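Local coordinates for protein thiol-disulfide isomerase and thioredoxins (Corynebacterium glutamicum, PDB 3LOR) that probably acts as a thiol-disulfide oxidoreductase or isomerase of the thioredoxin superfamily and binds calcium, at residues G30-V35 with G151-E156; S72-H77 with S111-Y116. One frame throughout, in Å; residues are numbered along the deposited sequence.

In the fold
Four segments follow one another along the chain as 30-35, 72-77, 111-116 and 151-156, so contact 2 is formed wholly by residues between the two halves of contact 1. The contacts lie on opposite sides of the chain's centre, with their centres 25 Å apart and their nearest atoms about 7 Å apart. Strand 32-38 connects the two regions: its start belongs to contact 1, and at its far end F38 is backbone-bonded to S72 of contact 2. Contact 1 packs the C-terminal helix 143-154 on the central sheet, whereas contact 2 joins the loop after strand 65-71, whose F74 lies near a probable CxxC motif of thioredoxin type, to the short helix 111-115.

Contact 1. Residues G30-V35 with G151-E156; sequences GKVVVV and GSLLSE
L153 meets V32 with the base of its side chain: CB lies 3.8 Å from V32 CG2, and farther out L153 CD1 comes to 4.1 Å from V32 CG1. Both valine methyls are therefore used against one leucine, and the two side chains cross at about a right angle. Chi1 of V32 is 175°, which sets CG1 anti to the backbone N and leaves CG2 beside that nitrogen, where it can serve both leucines.

At L154 the approach comes from the end of the side chain. Its CD2 stands 3.8 Å from V32 CG2, with L154 CG at 4.0 Å from the same methyl, so CG2 sits between L153 and L154. The backbones are nearest at this point, V32 CA to L154 CA being 6.5 Å. The leucines also reach different neighbours of the central strand: L153 touches L126 of strand 123-127, and L154 touches V65 of strand 65-71.

Next along the chain, S155 N makes a weak bond to G151 O at 3.4 Å. R129 spans the two segments, its NH2 bonded to L154 O and its NH1 to G30 O. S155 faces a second subunit, where its OG bonds to S152 O of that chain.

With 133 Å² buried and apolar carbons making every touch between the segments, this is the packing of a C-terminal helix on the central beta-sheet of a thioredoxin fold, near the start of strand 32-38.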
# COMPACT_ATOMS: atom_id res chain seq x y z
N GLY A 30 -12.00 -0.87 -33.34
CA GLY A 30 -12.28 -2.16 -32.78
C GLY A 30 -11.67 -2.43 -31.44
O GLY A 30 -11.82 -3.49 -30.93
N LYS A 31 -10.97 -1.45 -30.88
CA LYS A 31 -10.33 -1.53 -29.59
C LYS A 31 -10.78 -0.39 -28.72
O LYS A 31 -11.04 0.68 -29.18
CB LYS A 31 -8.83 -1.40 -29.74
CG LYS A 31 -8.08 -2.63 -29.67
CD LYS A 31 -7.98 -3.27 -30.98
CE LYS A 31 -7.10 -2.51 -31.85
NZ LYS A 31 -6.87 -3.27 -33.07
N VAL A 32 -10.83 -0.66 -27.43
CA VAL A 32 -10.94 0.38 -26.45
C VAL A 32 -9.62 1.12 -26.34
O VAL A 32 -8.61 0.53 -26.33
CB VAL A 32 -11.39 -0.17 -25.10
CG1 VAL A 32 -11.39 0.87 -24.08
CG2 VAL A 32 -12.70 -0.77 -25.21
N VAL A 33 -9.66 2.43 -26.27
CA VAL A 33 -8.44 3.21 -26.22
C VAL A 33 -8.30 3.92 -24.91
O VAL A 33 -9.18 4.58 -24.46
CB VAL A 33 -8.31 4.20 -27.36
CG1 VAL A 33 -7.03 4.87 -27.33
CG2 VAL A 33 -8.51 3.57 -28.64
N VAL A 34 -7.15 3.76 -24.30
CA VAL A 34 -6.86 4.46 -23.09
C VAL A 34 -5.77 5.45 -23.36
O VAL A 34 -4.70 5.06 -23.70
CB VAL A 34 -6.41 3.50 -21.98
CG1 VAL A 34 -6.07 4.20 -20.74
CG2 VAL A 34 -7.42 2.49 -21.74
N VAL A 35 -6.02 6.72 -23.19
CA VAL A 35 -4.98 7.68 -23.37
C VAL A 35 -4.61 8.30 -22.05
O VAL A 35 -5.42 8.89 -21.41
CB VAL A 35 -5.38 8.79 -24.36
CG1 VAL A 35 -4.28 9.67 -24.63
CG2 VAL A 35 -5.92 8.23 -25.61
N GLY A 151 -14.04 -2.39 -18.43
CA GLY A 151 -14.75 -3.62 -18.58
C GLY A 151 -16.04 -3.33 -19.25
O GLY A 151 -16.47 -4.06 -20.07
N SER A 152 -16.66 -2.24 -18.88
CA SER A 152 -17.89 -1.83 -19.46
C SER A 152 -17.82 -1.47 -20.96
O SER A 152 -18.66 -1.84 -21.71
CB SER A 152 -18.42 -0.68 -18.64
OG SER A 152 -19.45 -0.01 -19.25
N LEU A 153 -16.78 -0.77 -21.37
CA LEU A 153 -16.56 -0.45 -22.77
C LEU A 153 -16.28 -1.65 -23.61
O LEU A 153 -16.72 -1.75 -24.70
CB LEU A 153 -15.46 0.57 -22.95
CG LEU A 153 -15.76 1.92 -22.37
CD1 LEU A 153 -14.59 2.75 -22.35
CD2 LEU A 153 -16.82 2.57 -23.11
N LEU A 154 -15.54 -2.57 -23.04
CA LEU A 154 -15.14 -3.78 -23.71
C LEU A 154 -16.29 -4.64 -24.10
O LEU A 154 -16.23 -5.27 -25.10
CB LEU A 154 -14.16 -4.57 -22.88
CG LEU A 154 -12.72 -4.13 -22.98
CD1 LEU A 154 -11.95 -4.70 -21.91
CD2 LEU A 154 -12.14 -4.44 -24.29
N SER A 155 -17.34 -4.66 -23.32
CA SER A 155 -18.42 -5.59 -23.58
C SER A 155 -19.61 -4.94 -24.22
O SER A 155 -20.59 -5.58 -24.42
CB SER A 155 -18.86 -6.26 -22.30
OG SER A 155 -19.70 -5.42 -21.56
N GLU A 156 -19.53 -3.68 -24.55
CA GLU A 156 -20.64 -3.02 -25.17
C GLU A 156 -20.85 -3.63 -26.51
O GLU A 156 -19.91 -3.84 -27.26
CB GLU A 156 -20.34 -1.57 -25.36
CG GLU A 156 -21.11 -0.67 -24.50
CD GLU A 156 -20.79 0.74 -24.84
OE1 GLU A 156 -20.03 0.93 -25.78
OE2 GLU A 156 -21.28 1.66 -24.18

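Contact 2. Residues S72-H77 with S111-Y116; sequences SVFEHH and STMKKY
S72 and M113 share a polar partner, the carboxylate oxygen OD2 of D101, which accepts bonds from S72 OG and from the backbone N of M113. The other oxygen, OD1, accepts T112 N, so one carboxylate ties the first turn of helix 111-115 to the beginning of the loop. That turn continues as helix, K115 N bonding to S111 O at 2.9 Å.

D101 bridges the segments from outside; where they touch directly the contact is apolar. The side chain of M113, a selenomethionine, leaves the helix with its CG anti to the backbone N (chi1 173°) and stays extended to the methyl, a shape that carries its end across to the loop. On the way the selenium passes the serine, SE to S72 CB being 4.2 Å, and the chain finishes at F74.

There the methyl lies over a ring face: M113 CE is 3.9 Å from the F74 ring centroid and 27° off the ring normal, which defines a CH-pi contact. It is offset toward the rim, with CE only 3.5 Å from F74 CD2. The selenium comes in more obliquely, 4.5 Å from M113 SE to the F74 ring centroid and 49° off the normal. The two side chains cross at about a right angle.

K115 NZ forms a salt bridge with D13, and S111 OG and T112 OG1 bond to D13 as well; D13 is one of the residues seen to bind calcium, though none is bound to this chain. Taken together, the geometry is that of a Met-aromatic contact in a thioredoxin-type fold, with F74 near, but not touching, C42 and C45, which fit a thioredoxin-type CxxC at a helix start.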
# COMPACT_ATOMS: atom_id res chain seq x y z
N SER A 72 1.71 15.96 -22.66
CA SER A 72 1.26 17.32 -22.85
C SER A 72 1.87 18.23 -21.85
O SER A 72 1.41 18.34 -20.76
CB SER A 72 -0.25 17.42 -22.67
OG SER A 72 -0.93 16.63 -23.54
N VAL A 73 2.91 18.91 -22.26
CA VAL A 73 3.64 19.78 -21.38
C VAL A 73 3.08 21.16 -21.51
O VAL A 73 3.04 21.69 -22.56
CB VAL A 73 5.08 19.84 -21.84
CG1 VAL A 73 5.87 20.78 -21.05
CG2 VAL A 73 5.69 18.50 -21.90
N PHE A 74 2.62 21.71 -20.41
CA PHE A 74 2.08 23.03 -20.37
C PHE A 74 2.81 24.01 -19.47
O PHE A 74 2.46 25.15 -19.36
CB PHE A 74 0.61 23.00 -20.08
CG PHE A 74 0.30 22.47 -18.77
CD1 PHE A 74 0.21 23.29 -17.70
CD2 PHE A 74 0.10 21.16 -18.59
CE1 PHE A 74 -0.08 22.80 -16.50
CE2 PHE A 74 -0.19 20.67 -17.38
CZ PHE A 74 -0.27 21.48 -16.33
N GLU A 75 3.85 23.54 -18.82
CA GLU A 75 4.68 24.40 -18.02
C GLU A 75 6.11 23.89 -18.14
O GLU A 75 6.31 22.74 -18.38
CB GLU A 75 4.18 24.44 -16.57
CG GLU A 75 4.18 23.12 -15.89
CD GLU A 75 3.48 23.09 -14.55
OE1 GLU A 75 3.07 24.13 -14.03
OE2 GLU A 75 3.35 22.01 -14.01
N HIS A 76 7.09 24.75 -17.97
CA HIS A 76 8.47 24.34 -17.90
C HIS A 76 8.94 23.57 -19.08
O HIS A 76 9.65 22.64 -18.94
CB HIS A 76 8.71 23.52 -16.67
CG HIS A 76 8.21 24.17 -15.44
ND1 HIS A 76 8.62 25.41 -15.04
CD2 HIS A 76 7.30 23.76 -14.53
CE1 HIS A 76 8.01 25.73 -13.93
NE2 HIS A 76 7.20 24.75 -13.60
N HIS A 77 8.58 24.03 -20.24
CA HIS A 77 8.79 23.35 -21.47
C HIS A 77 10.26 23.07 -21.76
O HIS A 77 10.57 22.04 -22.28
CB HIS A 77 8.25 24.21 -22.60
CG HIS A 77 6.80 24.51 -22.48
ND1 HIS A 77 5.85 23.87 -23.22
CD2 HIS A 77 6.14 25.35 -21.67
CE1 HIS A 77 4.67 24.32 -22.89
NE2 HIS A 77 4.82 25.23 -21.96
N SER A 111 -2.05 21.44 -28.07
CA SER A 111 -3.21 21.34 -28.90
C SER A 111 -4.28 20.36 -28.51
O SER A 111 -5.40 20.74 -28.41
CB SER A 111 -2.75 21.00 -30.28
OG SER A 111 -3.73 21.34 -31.19
N THR A 112 -3.93 19.13 -28.25
CA THR A 112 -4.86 18.13 -27.80
C THR A 112 -5.43 18.52 -26.46
O THR A 112 -6.60 18.42 -26.24
CB THR A 112 -4.25 16.72 -27.78
OG1 THR A 112 -3.65 16.43 -29.02
CG2 THR A 112 -5.27 15.70 -27.51
N MSE A 113 -4.60 19.02 -25.60
CA MSE A 113 -5.02 19.44 -24.29
C MSE A 113 -6.03 20.58 -24.33
O MSE A 113 -6.98 20.57 -23.61
CB MSE A 113 -3.80 19.81 -23.45
CG MSE A 113 -4.06 20.43 -22.08
SE MSE A 113 -2.58 20.43 -20.87
CE MSE A 113 -3.22 21.60 -19.72
N LYS A 114 -5.80 21.56 -25.19
CA LYS A 114 -6.72 22.65 -25.45
C LYS A 114 -8.03 22.18 -26.03
O LYS A 114 -9.07 22.52 -25.60
CB LYS A 114 -6.10 23.58 -26.46
CG LYS A 114 -6.30 25.04 -26.23
CD LYS A 114 -7.68 25.42 -25.84
CE LYS A 114 -7.96 26.84 -26.19
NZ LYS A 114 -8.50 27.52 -25.04
N LYS A 115 -7.92 21.33 -27.02
CA LYS A 115 -9.04 20.86 -27.77
C LYS A 115 -10.04 20.14 -26.86
O LYS A 115 -11.21 20.33 -26.97
CB LYS A 115 -8.51 19.90 -28.81
CG LYS A 115 -9.45 19.39 -29.79
CD LYS A 115 -8.96 18.08 -30.41
CE LYS A 115 -8.23 18.29 -31.65
NZ LYS A 115 -8.12 17.12 -32.49
N TYR A 116 -9.56 19.34 -25.93
CA TYR A 116 -10.45 18.61 -25.08
C TYR A 116 -10.63 19.28 -23.76
O TYR A 116 -11.26 18.77 -22.87
CB TYR A 116 -10.03 17.16 -24.95
CG TYR A 116 -10.05 16.43 -26.26
CD1 TYR A 116 -11.15 16.46 -27.06
CD2 TYR A 116 -8.96 15.76 -26.69
CE1 TYR A 116 -11.16 15.82 -28.22
CE2 TYR A 116 -8.97 15.13 -27.84
CZ TYR A 116 -10.04 15.16 -28.60
OH TYR A 116 -10.02 14.51 -29.75